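Local coordinates for protein geranyltranstransferase (Enterococcus faecalis, PDB 3P8L) that probably catalyses the magnesium-dependent condensation of isopentenyl diphosphate with geranyl diphosphate to give farnesyl diphosphate and diphosphate, at residues 19-24 against 75-80; 24-29 against 44-49; 81-86 against 127-132. One frame throughout, in Å; residues are numbered along the deposited sequence. Where two conformers were deposited one is given.

Contact 1 of 3, residues 19-24 against 75-80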
# COMPACT_ATOMS: atom_id res chain seq x y z
N PRO A 19 -10.82 -7.69 20.06
CA PRO A 19 -9.46 -7.93 20.58
C PRO A 19 -8.58 -8.90 19.79
O PRO A 19 -7.34 -8.79 19.81
CB PRO A 19 -9.72 -8.51 21.97
CG PRO A 19 -10.99 -7.85 22.39
CD PRO A 19 -11.82 -7.73 21.14
N LEU A 20 -9.19 -9.83 19.07
CA LEU A 20 -8.41 -10.75 18.25
C LEU A 20 -7.92 -10.04 16.98
O LEU A 20 -6.87 -10.38 16.43
CB LEU A 20 -9.23 -12.00 17.89
CG LEU A 20 -9.90 -12.67 19.10
CD1 LEU A 20 -10.71 -13.88 18.70
CD2 LEU A 20 -8.83 -13.11 20.03
N VAL A 21 -8.70 -9.08 16.49
CA VAL A 21 -8.28 -8.28 15.35
C VAL A 21 -7.09 -7.41 15.78
O VAL A 21 -6.07 -7.37 15.08
CB VAL A 21 -9.42 -7.43 14.79
CG1 VAL A 21 -8.97 -6.66 13.55
CG2 VAL A 21 -10.62 -8.33 14.43
N GLU A 22 -7.22 -6.75 16.94
CA GLU A 22 -6.12 -5.94 17.47
C GLU A 22 -4.86 -6.80 17.67
O GLU A 22 -3.76 -6.40 17.28
CB GLU A 22 -6.52 -5.24 18.78
CG GLU A 22 -5.39 -4.45 19.40
CD GLU A 22 -5.85 -3.31 20.30
OE1 GLU A 22 -5.40 -3.28 21.46
OE2 GLU A 22 -6.63 -2.45 19.83
N LYS A 23 -5.02 -8.00 18.21
CA LYS A 23 -3.89 -8.93 18.38
C LYS A 23 -3.18 -9.26 17.06
O LYS A 23 -1.95 -9.21 16.99
CB LYS A 23 -4.35 -10.22 19.10
CG LYS A 23 -3.19 -11.10 19.56
CD LYS A 23 -3.66 -12.49 19.98
CE LYS A 23 -2.60 -13.21 20.80
NZ LYS A 23 -1.26 -13.26 20.12
N VAL A 24 -3.93 -9.61 16.01
CA VAL A 24 -3.32 -9.85 14.68
C VAL A 24 -2.50 -8.63 14.21
O VAL A 24 -1.35 -8.77 13.79
CB VAL A 24 -4.37 -10.30 13.64
CG1 VAL A 24 -3.77 -10.31 12.22
CG2 VAL A 24 -4.92 -11.72 14.00
N GLN A 75 -7.52 -11.90 10.04
CA GLN A 75 -6.46 -11.37 9.20
C GLN A 75 -6.97 -10.34 8.20
O GLN A 75 -6.37 -9.27 8.07
CB GLN A 75 -5.68 -12.50 8.51
CG GLN A 75 -4.81 -13.26 9.51
CD GLN A 75 -4.14 -14.48 8.93
OE1 GLN A 75 -4.71 -15.17 8.09
NE2 GLN A 75 -2.92 -14.75 9.36
N VAL A 76 -8.08 -10.65 7.52
CA VAL A 76 -8.73 -9.71 6.60
C VAL A 76 -9.22 -8.46 7.34
O VAL A 76 -9.05 -7.34 6.84
CB VAL A 76 -9.90 -10.37 5.80
CG1 VAL A 76 -10.68 -9.34 4.96
CG2 VAL A 76 -9.35 -11.44 4.84
N ALA A 77 -9.83 -8.66 8.52
CA ALA A 77 -10.32 -7.57 9.34
C ALA A 77 -9.16 -6.64 9.76
O ALA A 77 -9.29 -5.43 9.69
CB ALA A 77 -11.09 -8.09 10.58
N ALA A 78 -8.03 -7.24 10.11
CA ALA A 78 -6.83 -6.53 10.54
C ALA A 78 -6.18 -5.71 9.42
O ALA A 78 -5.79 -4.55 9.64
CB ALA A 78 -5.85 -7.53 11.17
N SER A 79 -6.09 -6.31 8.23
CA SER A 79 -5.58 -5.64 7.03
C SER A 79 -6.39 -4.38 6.71
O SER A 79 -5.83 -3.31 6.46
CB SER A 79 -5.58 -6.59 5.83
OG SER A 79 -4.55 -7.56 5.95
N LEU A 80 -7.72 -4.51 6.74
CA LEU A 80 -8.60 -3.36 6.52
C LEU A 80 -8.43 -2.25 7.57
O LEU A 80 -8.35 -1.05 7.23
CB LEU A 80 -10.06 -3.82 6.45
CG LEU A 80 -11.15 -2.78 6.25
CD1 LEU A 80 -10.94 -2.01 4.95
CD2 LEU A 80 -12.56 -3.42 6.30
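Val24 meets Ala78 through two of its carbons. At its root, CB of Val24 lies 4.0 Å from CB of Ala78. One bond further out the CG1 branch, set anti to the backbone N (chi1 170°), projects across the gap and closes to 3.6 Å from CB of Ala78. The same methyl brushes the chain of Gln75, 4.1 Å from its CG, and these two side chains cross at about a right angle. The amide end of Gln75 is bonded elsewhere: OE1 accepts a hydrogen bond from the backbone N of Gln136. One turn back, Val21 uses both branches. Its CG1 rests against the backbone of the other helix, 3.6 Å from N of Ala78, while its CG2 reaches CB of Ala77 at 3.9 Å. With two alanines opposite the valines, the axes of the short segments can pass 8.5 Å apart, crossing at -69°. All of the contact is van der Waals packing. Around it, helix 53-64 lays Pro55 and Leu59 against Val21, helix 114-133 brings Leu131 onto Val24 and Ala78, and Tyr74, from the same helix as Ala78, touches both valines.

Contact 2 of 3, residues 24-29 against 44-49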
# COMPACT_ATOMS: atom_id res chain seq x y z
N VAL A 24 -3.93 -9.61 16.01
CA VAL A 24 -3.32 -9.85 14.68
C VAL A 24 -2.50 -8.63 14.21
O VAL A 24 -1.35 -8.77 13.79
CB VAL A 24 -4.37 -10.30 13.64
CG1 VAL A 24 -3.77 -10.31 12.22
CG2 VAL A 24 -4.92 -11.72 14.00
N MET A 25 -3.09 -7.44 14.36
CA MET A 25 -2.46 -6.18 13.93
C MET A 25 -1.17 -5.95 14.69
O MET A 25 -0.11 -5.77 14.09
CB MET A 25 -3.40 -4.99 14.17
CG MET A 25 -4.59 -4.89 13.24
SD MET A 25 -5.63 -3.47 13.64
CE MET A 25 -4.70 -2.23 12.90
N VAL A 26 -1.26 -6.02 16.02
CA VAL A 26 -0.13 -5.74 16.90
C VAL A 26 1.01 -6.75 16.68
O VAL A 26 2.18 -6.35 16.54
CB VAL A 26 -0.59 -5.64 18.39
CG1 VAL A 26 0.57 -5.80 19.36
CG2 VAL A 26 -1.35 -4.34 18.63
N ASP A 27 0.66 -8.05 16.63
CA ASP A 27 1.65 -9.10 16.40
C ASP A 27 2.30 -8.91 15.06
O ASP A 27 3.50 -9.06 14.96
CB ASP A 27 1.06 -10.52 16.42
CG ASP A 27 0.58 -10.95 17.80
OD1 ASP A 27 0.87 -10.27 18.79
OD2 ASP A 27 -0.11 -11.98 17.90
N PHE A 28 1.50 -8.59 14.03
CA PHE A 28 2.04 -8.40 12.69
C PHE A 28 3.03 -7.24 12.63
O PHE A 28 4.09 -7.39 12.03
CB PHE A 28 0.96 -8.22 11.60
CG PHE A 28 1.53 -8.24 10.23
CD1 PHE A 28 1.73 -7.06 9.52
CD2 PHE A 28 1.93 -9.44 9.66
CE1 PHE A 28 2.30 -7.08 8.27
CE2 PHE A 28 2.51 -9.47 8.39
CZ PHE A 28 2.69 -8.28 7.70
N ILE A 29 2.70 -6.13 13.28
CA ILE A 29 3.58 -4.96 13.29
C ILE A 29 4.86 -5.25 14.09
O ILE A 29 5.96 -4.93 13.64
CB ILE A 29 2.86 -3.67 13.78
CG1 ILE A 29 2.16 -2.97 12.62
CG2 ILE A 29 3.83 -2.66 14.35
CD1 ILE A 29 0.75 -3.40 12.38
N TYR A 44 1.71 3.02 18.19
CA TYR A 44 1.06 4.13 18.89
C TYR A 44 -0.34 4.39 18.31
O TYR A 44 -1.32 4.45 19.06
CB TYR A 44 1.90 5.40 18.82
CG TYR A 44 1.17 6.60 19.39
CD1 TYR A 44 1.07 6.78 20.77
CD2 TYR A 44 0.61 7.56 18.56
CE1 TYR A 44 0.40 7.89 21.31
CE2 TYR A 44 -0.09 8.66 19.08
CZ TYR A 44 -0.19 8.81 20.47
OH TYR A 44 -0.84 9.88 21.03
N SER A 45 -0.42 4.52 16.99
CA SER A 45 -1.66 4.88 16.34
C SER A 45 -2.70 3.76 16.37
O SER A 45 -3.89 4.04 16.38
CB SER A 45 -1.41 5.31 14.91
OG SER A 45 -0.74 6.56 14.86
N ILE A 46 -2.24 2.51 16.38
CA ILE A 46 -3.13 1.36 16.60
C ILE A 46 -3.70 1.37 18.04
O ILE A 46 -4.93 1.30 18.23
CB ILE A 46 -2.40 0.02 16.29
CG1 ILE A 46 -2.15 -0.11 14.80
CG2 ILE A 46 -3.21 -1.19 16.77
CD1 ILE A 46 -1.04 -1.07 14.50
N HIS A 47 -2.84 1.51 19.03
CA HIS A 47 -3.21 1.47 20.44
C HIS A 47 -4.01 2.66 20.94
O HIS A 47 -4.56 2.62 22.01
CB HIS A 47 -1.99 1.35 21.31
CG HIS A 47 -1.37 -0.00 21.32
ND1 HIS A 47 -2.11 -1.16 21.38
CD2 HIS A 47 -0.08 -0.38 21.30
CE1 HIS A 47 -1.29 -2.19 21.38
NE2 HIS A 47 -0.05 -1.74 21.34
N ALA A 48 -4.04 3.72 20.18
CA ALA A 48 -4.86 4.88 20.54
C ALA A 48 -6.36 4.54 20.41
O ALA A 48 -7.23 5.29 20.87
CB ALA A 48 -4.48 6.08 19.66
N GLY A 49 -6.63 3.39 19.80
CA GLY A 49 -7.97 2.84 19.70
C GLY A 49 -8.81 3.51 18.64
O GLY A 49 -8.31 4.29 17.84
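Met25, Val26 and Ile29 present three apolar tips to Ile46, and Val26 also meets the ring of His47. The two helices follow one another in the chain. Along 44-49, Tyr44 and Ser45 turn to other parts of the fold: the hydroxyl of Tyr44 is bonded to O of Pro106, and OG of Ser45 to ND2 of Asn108. Ile46 follows as the main contributor: its CG1-CD1 branch meets Met25 and Ile29, its CG2 methyl Val26. The CG1 carbon lies 3.8 Å from CE of Met25, a methyl brought round by the bend of the methionine at chi3 (79°). CG2 of Ile46, anti to the backbone N, lies 4.1 Å from CG2 of Val26. The long branch ends in CD1, which in the conformer given for Ile29, and so less certainly, meets CD1 of that residue tip to tip at 3.6 Å. Next, His47 reaches across Val26, the two side chains at about a right angle, with CE1 of His47 3.5 Å from CG2 of Val26. The same valine methyl therefore serves both Ile46 and His47. Gly49 has left helical geometry, with a positive phi of 78°, while O of Ile46 takes a hydrogen bond from NH2 of Arg52. On the first helix, Met25 also packs on Ala78 and Met82 of helix 71-92, and Ile29 on Leu124 of helix 114-133. Between the two segments themselves the attraction is dispersion and exclusion of water, graded from buried Met25, Ile29 and Ile46 through partly exposed Val26 to His47, an exposed residue at the margin; polar bonds are made to other neighbours, so that shape rather than directed bonding sets how these helices fit.

Contact 3 of 3, residues 81-86 against 127-132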
# COMPACT_ATOMS: atom_id res chain seq x y z
N GLU A 81 -8.34 -2.65 8.85
CA GLU A 81 -8.14 -1.68 9.91
C GLU A 81 -6.75 -0.99 9.83
O GLU A 81 -6.63 0.17 10.22
CB GLU A 81 -8.41 -2.29 11.28
CG GLU A 81 -8.43 -1.29 12.44
CD GLU A 81 -9.54 -0.22 12.35
OE1 GLU A 81 -10.36 -0.15 11.39
OE2 GLU A 81 -9.59 0.58 13.29
N MET A 82 -5.76 -1.70 9.28
CA MET A 82 -4.43 -1.14 8.98
C MET A 82 -4.50 -0.03 7.93
O MET A 82 -3.84 1.02 8.09
CB MET A 82 -3.40 -2.23 8.62
CG MET A 82 -3.02 -3.20 9.82
SD MET A 82 -2.02 -4.65 9.33
CE MET A 82 -0.45 -3.86 8.94
N ILE A 83 -5.30 -0.25 6.88
CA ILE A 83 -5.55 0.74 5.84
C ILE A 83 -6.21 1.97 6.47
O ILE A 83 -5.77 3.10 6.26
CB ILE A 83 -6.47 0.21 4.69
CG1 ILE A 83 -5.79 -0.89 3.88
CG2 ILE A 83 -6.95 1.35 3.80
CD1 ILE A 83 -4.70 -0.43 2.95
N HIS A 84 -7.29 1.73 7.23
CA HIS A 84 -7.97 2.78 7.94
C HIS A 84 -7.04 3.63 8.84
O HIS A 84 -7.08 4.84 8.78
CB HIS A 84 -9.09 2.22 8.78
CG HIS A 84 -9.86 3.28 9.49
ND1 HIS A 84 -10.46 4.32 8.83
CD2 HIS A 84 -10.10 3.47 10.81
CE1 HIS A 84 -11.06 5.11 9.70
NE2 HIS A 84 -10.87 4.61 10.90
N THR A 85 -6.22 2.95 9.66
CA THR A 85 -5.25 3.59 10.57
C THR A 85 -4.22 4.40 9.79
O THR A 85 -3.89 5.52 10.17
CB THR A 85 -4.49 2.53 11.45
OG1 THR A 85 -5.43 1.69 12.13
CG2 THR A 85 -3.56 3.20 12.49
N TYR A 86 -3.70 3.85 8.68
CA TYR A 86 -2.78 4.60 7.84
C TYR A 86 -3.45 5.88 7.35
O TYR A 86 -2.85 6.95 7.44
CB TYR A 86 -2.16 3.76 6.68
CG TYR A 86 -2.49 4.25 5.29
CD1 TYR A 86 -1.92 5.42 4.78
CD2 TYR A 86 -3.38 3.56 4.46
CE1 TYR A 86 -2.26 5.91 3.52
CE2 TYR A 86 -3.71 4.04 3.19
CZ TYR A 86 -3.15 5.23 2.73
OH TYR A 86 -3.42 5.72 1.47
N GLY A 127 1.94 -2.69 4.87
CA GLY A 127 1.67 -3.75 5.83
C GLY A 127 0.32 -4.42 5.66
O GLY A 127 0.20 -5.62 5.80
N ALA A 128 -0.70 -3.63 5.37
CA ALA A 128 -2.03 -4.17 5.11
C ALA A 128 -2.02 -5.19 3.96
O ALA A 128 -2.59 -6.29 4.07
CB ALA A 128 -2.97 -3.05 4.81
N PHE A 129 -1.34 -4.83 2.86
CA PHE A 129 -1.16 -5.72 1.72
C PHE A 129 -0.24 -6.88 2.08
O PHE A 129 -0.50 -8.00 1.66
CB PHE A 129 -0.73 -4.97 0.45
CG PHE A 129 -1.85 -4.15 -0.13
CD1 PHE A 129 -2.88 -4.77 -0.85
CD2 PHE A 129 -1.94 -2.81 0.12
CE1 PHE A 129 -3.94 -4.04 -1.34
CE2 PHE A 129 -3.01 -2.06 -0.37
CZ PHE A 129 -4.00 -2.67 -1.09
N GLN A 130 0.80 -6.64 2.88
CA GLN A 130 1.65 -7.76 3.27
C GLN A 130 0.91 -8.82 4.09
O GLN A 130 0.97 -10.02 3.77
CB GLN A 130 2.91 -7.31 4.01
CG GLN A 130 3.90 -8.46 4.21
CD GLN A 130 5.24 -8.04 4.80
OE1 GLN A 130 5.37 -6.97 5.39
NE2 GLN A 130 6.24 -8.89 4.65
N LEU A 131 0.20 -8.38 5.13
CA LEU A 131 -0.61 -9.27 5.95
C LEU A 131 -1.60 -10.10 5.11
O LEU A 131 -1.62 -11.33 5.22
CB LEU A 131 -1.33 -8.52 7.08
CG LEU A 131 -2.29 -9.41 7.92
CD1 LEU A 131 -1.56 -10.57 8.63
CD2 LEU A 131 -3.10 -8.57 8.91
N LEU A 132 -2.37 -9.43 4.26
CA LEU A 132 -3.30 -10.09 3.36
C LEU A 132 -2.64 -11.13 2.41
O LEU A 132 -3.17 -12.24 2.22
CB LEU A 132 -4.11 -9.05 2.58
CG LEU A 132 -5.41 -9.47 1.88
CD1 LEU A 132 -6.36 -10.21 2.85
CD2 LEU A 132 -6.12 -8.24 1.31
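The carbonyl oxygen of Glu81 is gripped twice from one residue of its own helix: OG1 of Thr85 donates to it at 2.7 Å and N of Thr85 at 2.9 Å, from opposite faces of the carbonyl plane. The hydroxyl comes in tilted 34° out of that plane, and the bond gives the hydroxyl of this buried threonine a partner within its own helix. Between the two helices the contact is apolar. The thioether of Met82 turns so that its CE methyl lies on the opposing backbone, 3.4 Å from C of Gly127, where the absence of a side chain makes room for it. Its SD lies 4.1 Å from CD2 of Leu131, the two side chains crossing at about a right angle. Ile83 sends CD1 to CB of Ala128 at 3.6 Å, and the same methyl reaches CE2 of Phe129 at 4.1 Å. Beyond, Phe129 meets Phe129 of the second subunit with nearly parallel rings, and NE2 of Gln130 bonds to OE1 of Gln156 of that subunit. The pair, antiparallel with the axes of the short segments at 174°, is part of the helical bundle of the isoprenoid synthase fold, in which the C-terminal end of helix 71-92 carries the start of the first aspartate-rich motif, which in this family binds magnesium.

Overall arrangement
Contacts 1 and 2 share helix 13-31, contacts 1 and 3 share helix 71-92, and the three centres lie only 9 to 10 Å apart. Met25 ties contact 2 to both others: its CG meets CB of Ala78, and its CE meets CG of Met82. All three are apolar between their segments, but their settings differ. Contacts 1 and 3 lie nearer the centre of the chain (about 12 and 11 Å between centres) than contact 2 (about 16 Å) and have no exposed touching residue; contact 1 crosses steeply on small alanines, whereas contact 3 is nearly antiparallel, sets Met82 and Ile83 on small Gly127 and Ala128, and backs onto the second subunit. In contact 2 exposed His47 brings a polar aromatic ring to the margin.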